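Local coordinates for protein carbonic anhydrase (PDB 6LAC) that probably catalyses the reversible hydration of carbon dioxide to hydrogencarbonate, as a beta-class carbonic anhydrase that binds one zinc ion per subunit, at residues I32-S37 against C87-C92. The protein carries 1 engineered substitution. Sequence-based numbering, arbitrary orientation.
Sequences IGCSDS and CGHYGC. With ZN (zinc ion), chain C.
The H89 imidazole lies with one face against S37, whose CA sits 3.5 Å from the ring centroid in a CH-pi contact offset toward the rim. At the ring's edge, in its plane, is D36 OD1, and C34 SG also lies at the ring's edge, 4.8 Å from the centroid. D36 and H89 meet through the zinc: OD1 binds it at 1.9 Å and H89 NE2 at 2.1 Å, with the carboxylate turned 79° from the ring plane. C34 SG and C92 SG complete the tetrad. The two thiolates reach the metal from different segments, each with its sulfur anti to the backbone N (chi1 -178° in C34). D36 N also donates to C34 SG at 3.5 Å, a bond that would draw off some of the thiolate's charge. The other carboxylate oxygen, D36 OD2, is taken by the backbone N of H93, fixing the rotation of the group. At the other ring nitrogen, ND1, a water accepts at 2.9 Å and can donate to S37 O, so both ring nitrogens are spoken for. S37 OG itself turns to E41.

Upstream the two strands run parallel, 16° apart. C87 N donates to I32 O, but the next rung opens and a water fills it, accepting from C34 N and donating to C87 O. The strands part just where each turns, type I at C34–S37 and type II at H89–C92, and the metal sits between the turns. This is the Cys-Asp-His-Cys zinc site of beta-carbonic anhydrases, at the C-terminal ends of neighbouring parallel strands, in the closed form where aspartate takes the fourth position, which water or hydroxide holds in the open form.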
loop_
_atom_site.group_PDB
_atom_site.type_symbol
_atom_site.label_atom_id
_atom_site.label_comp_id
_atom_site.label_asym_id
_atom_site.label_seq_id
_atom_site.Cartn_x
_atom_site.Cartn_y
_atom_site.Cartn_z
ATOM N N ILE A 32 1.441 0.463 -8.065
ATOM C CA ILE A 32 2.090 1.322 -7.049
ATOM C C ILE A 32 1.323 2.613 -6.989
ATOM O O ILE A 32 1.334 3.368 -7.954
ATOM C CB ILE A 32 3.553 1.539 -7.345
ATOM C CG1 ILE A 32 4.291 0.203 -7.375
ATOM C CG2 ILE A 32 4.176 2.503 -6.352
ATOM C CD1 ILE A 32 5.671 0.254 -8.000
ATOM N N GLY A 33 0.616 2.841 -5.903
ATOM C CA GLY A 33 -0.224 4.012 -5.692
ATOM C C GLY A 33 0.181 4.690 -4.402
ATOM O O GLY A 33 1.053 4.258 -3.628
ATOM N N CYS A 34 -0.477 5.806 -4.141
ATOM C CA CYS A 34 -0.203 6.671 -2.960
ATOM C C CYS A 34 -1.214 6.442 -1.838
ATOM O O CYS A 34 -2.425 6.305 -2.047
ATOM C CB CYS A 34 -0.225 8.130 -3.347
ATOM S SG CYS A 34 0.148 9.232 -1.950
ATOM N N SER A 35 -0.675 6.400 -0.626
ATOM C CA SER A 35 -1.476 6.224 0.603
ATOM C C SER A 35 -2.601 7.251 0.772
ATOM O O SER A 35 -3.596 6.870 1.418
ATOM C CB SER A 35 -0.573 6.261 1.772
ATOM O OG SER A 35 0.376 5.191 1.728
ATOM N N ASP A 36 -2.466 8.486 0.273
ATOM C CA ASP A 36 -3.577 9.474 0.483
ATOM C C ASP A 36 -4.446 9.585 -0.757
ATOM O O ASP A 36 -5.257 10.521 -0.826
ATOM C CB ASP A 36 -3.072 10.820 1.006
ATOM C CG ASP A 36 -2.243 11.608 0.007
ATOM O OD1 ASP A 36 -2.284 11.301 -1.217
ATOM O OD2 ASP A 36 -1.595 12.582 0.385
ATOM N N SER A 37 -4.464 8.616 -1.666
ATOM C CA SER A 37 -5.291 8.737 -2.890
ATOM C C SER A 37 -6.740 8.970 -2.443
ATOM O O SER A 37 -7.424 9.803 -3.033
ATOM C CB SER A 37 -5.079 7.566 -3.763
ATOM O OG SER A 37 -5.823 7.674 -4.959
ATOM N N CYS A 87 0.948 4.844 -10.332
ATOM C CA CYS A 87 -0.223 5.718 -10.442
ATOM C C CYS A 87 -0.111 6.849 -9.438
ATOM O O CYS A 87 -0.162 6.590 -8.216
ATOM C CB CYS A 87 -1.476 4.951 -10.182
ATOM S SG CYS A 87 -2.973 5.901 -10.571
ATOM N N GLY A 88 0.032 8.087 -9.871
ATOM C CA GLY A 88 -0.142 9.263 -9.023
ATOM C C GLY A 88 -1.554 9.741 -9.050
ATOM O O GLY A 88 -2.411 9.143 -9.721
ATOM N N HIS A 89 -1.827 10.783 -8.260
ATOM C CA HIS A 89 -3.220 11.262 -8.211
ATOM C C HIS A 89 -3.253 12.751 -7.906
ATOM O O HIS A 89 -2.584 13.230 -7.027
ATOM C CB HIS A 89 -4.043 10.425 -7.207
ATOM C CG HIS A 89 -3.607 10.635 -5.826
ATOM N ND1 HIS A 89 -4.307 11.450 -4.923
ATOM C CD2 HIS A 89 -2.464 10.316 -5.212
ATOM C CE1 HIS A 89 -3.621 11.530 -3.821
ATOM N NE2 HIS A 89 -2.494 10.840 -3.954
ATOM N N TYR A 90 -4.099 13.407 -8.685
ATOM C CA TYR A 90 -4.317 14.844 -8.416
ATOM C C TYR A 90 -4.912 15.062 -7.020
ATOM O O TYR A 90 -5.799 14.321 -6.609
ATOM C CB TYR A 90 -5.127 15.490 -9.527
ATOM C CG TYR A 90 -4.477 15.402 -10.893
ATOM C CD1 TYR A 90 -3.243 15.981 -11.156
ATOM C CD2 TYR A 90 -5.124 14.785 -11.938
ATOM C CE1 TYR A 90 -2.645 15.884 -12.407
ATOM C CE2 TYR A 90 -4.549 14.671 -13.194
ATOM C CZ TYR A 90 -3.330 15.250 -13.433
ATOM O OH TYR A 90 -2.822 15.144 -14.716
ATOM N N GLY A 91 -4.436 16.114 -6.373
ATOM C CA GLY A 91 -4.843 16.453 -5.006
ATOM C C GLY A 91 -3.980 15.842 -3.942
ATOM O O GLY A 91 -4.260 16.020 -2.741
ATOM N N CYS A 92 -2.988 15.038 -4.316
ATOM C CA CYS A 92 -1.998 14.449 -3.386
ATOM C C CYS A 92 -1.513 15.489 -2.393
ATOM O O CYS A 92 -1.110 16.567 -2.785
ATOM C CB CYS A 92 -0.850 13.924 -4.232
ATOM S SG CYS A 92 0.311 12.886 -3.297
HETATM ZN ZN ZN C . -0.957 11.082 -2.603
HETATM O O HOH W 1 -1.979 7.118 -6.190
HETATM O O HOH W 2 -7.138 11.543 -5.243
#